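Long-range contact in VgrG protein (Vibrio cholerae, PDB 4DTH), which probably cross-links host G-actin through its toxin domain, which binds ATP and magnesium ions: residues 175-187 with 191-203. Sequence-based numbering, arbitrary orientation.
Sequences ATVGVAAKGFGTS and ELRLLESAPWYQK. With ATP (adenosine-5'-triphosphate), chain B.
Glu-196 reaches from segment 191-203 to the type II turn of Gly-183 to Thr-186, which follows strand 175-180 of the actin cross-linking domain after a short 3-10 segment. Its side chain, extended beyond CG, spends both carboxylate oxygens on the turn and the serine after it. Glu-196 OE2 takes Ser-187 N on its syn lone pair at 2.9 Å, and Gly-185 N, 2.8 Å from it, approaches from above the carboxylate plane, about 50° out of it; Glu-196 OE1 receives Ser-187 OG at 2.7 Å, also syn. Alongside, Arg-193 bends at chi3 (-70°) and lays its guanidinium edge-on to the carbonyl, NH1 to Ser-187 O 2.9 Å. The turn residue Phe-184 points CE1 at the centre of the Tyr-201 face, a T-shaped pair with planes at 78°, while its CE2 meets Leu-195 CB at 3.7 Å. On the strand, alternation sends Val-177 and Val-179 to the helix; Thr-176 turns its side chain to ATP, and Gly-178 brings backbone alone. Val-179 and Leu-195 meet tip to tip, CG2 to CD1 3.7 Å, while Leu-192 crosses Val-179 obliquely, CD2 against CG2. A water joins turn and aromatic pair, donating a hydrogen bond to Phe-184 O and accepting one from Tyr-201 OH, each 2.7 Å long.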
# COMPACT_ATOMS: atom_id res chain seq x y z
N ALA A 175 0.88 -7.20 -1.19
CA ALA A 175 2.15 -7.13 -0.51
C ALA A 175 2.79 -5.81 -0.91
O ALA A 175 2.63 -5.37 -2.06
CB ALA A 175 3.05 -8.29 -0.92
N THR A 176 3.50 -5.18 0.03
CA THR A 176 4.22 -3.93 -0.19
C THR A 176 5.69 -4.18 0.12
O THR A 176 6.00 -4.66 1.21
CB THR A 176 3.58 -2.76 0.57
OG1 THR A 176 2.26 -2.57 0.06
CG2 THR A 176 4.37 -1.46 0.44
N VAL A 177 6.57 -3.86 -0.83
CA VAL A 177 8.01 -4.05 -0.70
C VAL A 177 8.68 -2.68 -0.64
O VAL A 177 8.38 -1.81 -1.46
CB VAL A 177 8.57 -4.93 -1.87
CG1 VAL A 177 10.11 -4.91 -1.93
CG2 VAL A 177 8.05 -6.36 -1.79
N GLY A 178 9.58 -2.51 0.32
CA GLY A 178 10.37 -1.29 0.46
C GLY A 178 11.82 -1.57 0.16
O GLY A 178 12.37 -2.55 0.68
N VAL A 179 12.45 -0.76 -0.70
CA VAL A 179 13.88 -0.90 -1.07
C VAL A 179 14.58 0.45 -0.98
O VAL A 179 13.91 1.48 -1.07
CB VAL A 179 14.09 -1.52 -2.48
CG1 VAL A 179 13.59 -2.96 -2.54
CG2 VAL A 179 13.45 -0.67 -3.59
N ALA A 180 15.94 0.46 -0.87
CA ALA A 180 16.71 1.70 -0.90
C ALA A 180 16.46 2.34 -2.28
O ALA A 180 16.50 1.63 -3.30
CB ALA A 180 18.20 1.41 -0.75
N ALA A 181 16.12 3.64 -2.31
CA ALA A 181 15.83 4.37 -3.55
C ALA A 181 17.02 4.32 -4.51
O ALA A 181 16.82 4.14 -5.72
CB ALA A 181 15.44 5.81 -3.26
N LYS A 182 18.26 4.37 -3.97
CA LYS A 182 19.49 4.30 -4.76
C LYS A 182 19.69 2.93 -5.45
O LYS A 182 20.53 2.82 -6.34
CB LYS A 182 20.71 4.69 -3.91
CG LYS A 182 21.08 3.68 -2.83
CD LYS A 182 22.38 4.06 -2.15
CE LYS A 182 22.81 2.96 -1.22
NZ LYS A 182 23.91 3.38 -0.31
N GLY A 183 18.91 1.93 -5.05
CA GLY A 183 19.02 0.60 -5.63
C GLY A 183 18.17 0.36 -6.86
O GLY A 183 18.45 -0.55 -7.63
N PHE A 184 17.10 1.16 -7.04
CA PHE A 184 16.18 0.98 -8.17
C PHE A 184 16.86 1.26 -9.51
O PHE A 184 17.19 2.41 -9.81
CB PHE A 184 14.90 1.80 -8.01
CG PHE A 184 13.71 1.18 -8.70
CD1 PHE A 184 13.64 1.15 -10.09
CD2 PHE A 184 12.66 0.65 -7.97
CE1 PHE A 184 12.54 0.57 -10.74
CE2 PHE A 184 11.57 0.06 -8.62
CZ PHE A 184 11.51 0.03 -9.99
N GLY A 185 17.05 0.20 -10.28
CA GLY A 185 17.72 0.22 -11.58
C GLY A 185 19.06 -0.50 -11.54
O GLY A 185 19.64 -0.76 -12.60
N THR A 186 19.56 -0.83 -10.33
CA THR A 186 20.85 -1.53 -10.19
C THR A 186 20.74 -3.05 -10.39
O THR A 186 21.77 -3.70 -10.59
CB THR A 186 21.56 -1.19 -8.86
OG1 THR A 186 20.83 -1.77 -7.77
CG2 THR A 186 21.77 0.32 -8.66
N SER A 187 19.51 -3.62 -10.29
CA SER A 187 19.23 -5.06 -10.45
C SER A 187 20.08 -5.93 -9.49
O SER A 187 20.30 -7.12 -9.76
CB SER A 187 19.46 -5.51 -11.90
OG SER A 187 19.12 -4.54 -12.87
N GLU A 191 14.75 -8.83 -5.08
CA GLU A 191 13.61 -7.90 -4.85
C GLU A 191 13.69 -6.78 -5.87
O GLU A 191 12.66 -6.39 -6.43
CB GLU A 191 13.63 -7.22 -3.45
CG GLU A 191 14.01 -8.07 -2.27
CD GLU A 191 15.50 -8.18 -2.07
OE1 GLU A 191 16.10 -7.29 -1.41
OE2 GLU A 191 16.07 -9.13 -2.63
N LEU A 192 14.90 -6.23 -6.08
CA LEU A 192 15.11 -5.13 -7.03
C LEU A 192 14.78 -5.55 -8.44
O LEU A 192 14.11 -4.81 -9.15
CB LEU A 192 16.54 -4.56 -6.94
CG LEU A 192 16.80 -3.62 -5.76
CD1 LEU A 192 18.29 -3.36 -5.60
CD2 LEU A 192 16.04 -2.29 -5.90
N ARG A 193 15.19 -6.77 -8.83
CA ARG A 193 14.91 -7.32 -10.17
C ARG A 193 13.42 -7.55 -10.37
O ARG A 193 12.90 -7.27 -11.46
CB ARG A 193 15.73 -8.59 -10.41
CG ARG A 193 17.22 -8.30 -10.46
CD ARG A 193 18.04 -9.45 -10.99
NE ARG A 193 18.08 -10.59 -10.07
CZ ARG A 193 18.96 -10.74 -9.09
NH1 ARG A 193 19.89 -9.81 -8.87
NH2 ARG A 193 18.92 -11.81 -8.31
N LEU A 194 12.71 -8.00 -9.30
CA LEU A 194 11.26 -8.19 -9.34
C LEU A 194 10.57 -6.83 -9.58
O LEU A 194 9.68 -6.72 -10.43
CB LEU A 194 10.77 -8.83 -8.02
CG LEU A 194 9.27 -9.09 -7.91
CD1 LEU A 194 8.80 -10.13 -8.92
CD2 LEU A 194 8.91 -9.53 -6.49
N LEU A 195 11.02 -5.78 -8.86
CA LEU A 195 10.45 -4.42 -8.99
C LEU A 195 10.74 -3.82 -10.36
O LEU A 195 9.87 -3.18 -10.94
CB LEU A 195 10.97 -3.49 -7.89
CG LEU A 195 10.50 -3.81 -6.47
CD1 LEU A 195 11.27 -3.00 -5.48
CD2 LEU A 195 8.99 -3.58 -6.30
N GLU A 196 11.96 -4.05 -10.87
CA GLU A 196 12.37 -3.55 -12.19
C GLU A 196 11.62 -4.22 -13.34
O GLU A 196 11.58 -3.69 -14.45
CB GLU A 196 13.88 -3.68 -12.36
CG GLU A 196 14.67 -2.68 -11.53
CD GLU A 196 16.12 -3.08 -11.35
OE1 GLU A 196 16.62 -3.88 -12.17
OE2 GLU A 196 16.75 -2.59 -10.39
N SER A 197 10.99 -5.38 -13.06
CA SER A 197 10.19 -6.09 -14.05
C SER A 197 8.80 -5.45 -14.24
O SER A 197 8.07 -5.88 -15.14
CB SER A 197 10.08 -7.58 -13.71
OG SER A 197 9.13 -7.81 -12.68
N ALA A 198 8.45 -4.42 -13.42
CA ALA A 198 7.17 -3.71 -13.55
C ALA A 198 7.03 -3.25 -15.02
O ALA A 198 8.02 -2.76 -15.58
CB ALA A 198 7.12 -2.52 -12.61
N PRO A 199 5.87 -3.48 -15.67
CA PRO A 199 5.75 -3.12 -17.10
C PRO A 199 6.00 -1.65 -17.42
O PRO A 199 6.53 -1.34 -18.49
CB PRO A 199 4.31 -3.52 -17.46
CG PRO A 199 3.90 -4.47 -16.40
CD PRO A 199 4.63 -4.09 -15.15
N TRP A 200 5.66 -0.76 -16.47
CA TRP A 200 5.85 0.68 -16.63
C TRP A 200 7.31 1.11 -16.55
O TRP A 200 7.63 2.20 -17.02
CB TRP A 200 5.00 1.46 -15.63
CG TRP A 200 5.22 1.09 -14.19
CD1 TRP A 200 4.46 0.24 -13.44
CD2 TRP A 200 6.26 1.56 -13.33
NE1 TRP A 200 4.96 0.16 -12.16
CE2 TRP A 200 6.08 0.95 -12.07
CE3 TRP A 200 7.35 2.45 -13.50
CZ2 TRP A 200 6.94 1.19 -10.98
CZ3 TRP A 200 8.20 2.68 -12.42
CH2 TRP A 200 7.99 2.05 -11.19
N TYR A 201 8.18 0.30 -15.91
CA TYR A 201 9.59 0.67 -15.78
C TYR A 201 10.35 0.44 -17.07
O TYR A 201 10.40 -0.70 -17.56
CB TYR A 201 10.27 -0.02 -14.60
CG TYR A 201 11.72 0.38 -14.43
CD1 TYR A 201 12.07 1.68 -14.09
CD2 TYR A 201 12.75 -0.54 -14.64
CE1 TYR A 201 13.41 2.06 -13.94
CE2 TYR A 201 14.08 -0.18 -14.48
CZ TYR A 201 14.41 1.12 -14.13
OH TYR A 201 15.73 1.47 -14.00
N GLN A 202 10.95 1.50 -17.61
CA GLN A 202 11.69 1.44 -18.87
C GLN A 202 13.18 1.51 -18.64
O GLN A 202 13.77 2.60 -18.59
CB GLN A 202 11.20 2.52 -19.84
CG GLN A 202 9.69 2.46 -20.07
CD GLN A 202 9.26 3.39 -21.16
OE1 GLN A 202 9.79 3.37 -22.27
NE2 GLN A 202 8.25 4.20 -20.89
N LYS A 203 13.80 0.34 -18.45
CA LYS A 203 15.23 0.28 -18.19
C LYS A 203 16.12 0.92 -19.27
O LYS A 203 17.21 1.40 -18.95
CB LYS A 203 15.65 -1.15 -17.87
CG LYS A 203 17.05 -1.24 -17.32
CD LYS A 203 17.10 -2.04 -16.04
CE LYS A 203 18.49 -2.55 -15.78
NZ LYS A 203 19.00 -3.45 -16.85
PG ATP B . -3.57 3.21 0.13
O1G ATP B . -3.08 2.30 -0.95
O2G ATP B . -3.01 4.60 -0.05
O3G ATP B . -5.07 3.31 0.15
PB ATP B . -3.12 2.98 2.96
O1B ATP B . -2.87 4.43 3.12
O2B ATP B . -4.49 2.66 3.51
O3B ATP B . -3.05 2.61 1.52
PA ATP B . -0.54 2.31 3.92
O1A ATP B . -0.10 3.50 3.16
O2A ATP B . -0.22 2.56 5.40
O3A ATP B . -2.01 2.14 3.76
O5' ATP B . 0.25 1.03 3.36
C5' ATP B . 0.15 -0.17 4.15
C4' ATP B . 1.03 -1.27 3.63
O4' ATP B . 2.41 -0.81 3.55
C3' ATP B . 1.07 -2.50 4.54
O3' ATP B . 1.20 -3.72 3.80
C2' ATP B . 2.30 -2.22 5.39
O2' ATP B . 2.80 -3.36 6.07
C1' ATP B . 3.22 -1.68 4.32
N9 ATP B . 4.41 -0.96 4.79
C8 ATP B . 4.45 0.15 5.58
N7 ATP B . 5.66 0.58 5.82
C5 ATP B . 6.48 -0.31 5.15
C6 ATP B . 7.88 -0.41 5.00
N6 ATP B . 8.75 0.45 5.54
N1 ATP B . 8.36 -1.42 4.24
C2 ATP B . 7.50 -2.27 3.68
N3 ATP B . 6.17 -2.29 3.75
C4 ATP B . 5.71 -1.28 4.51
O HOH W 1 16.10 3.35 -12.14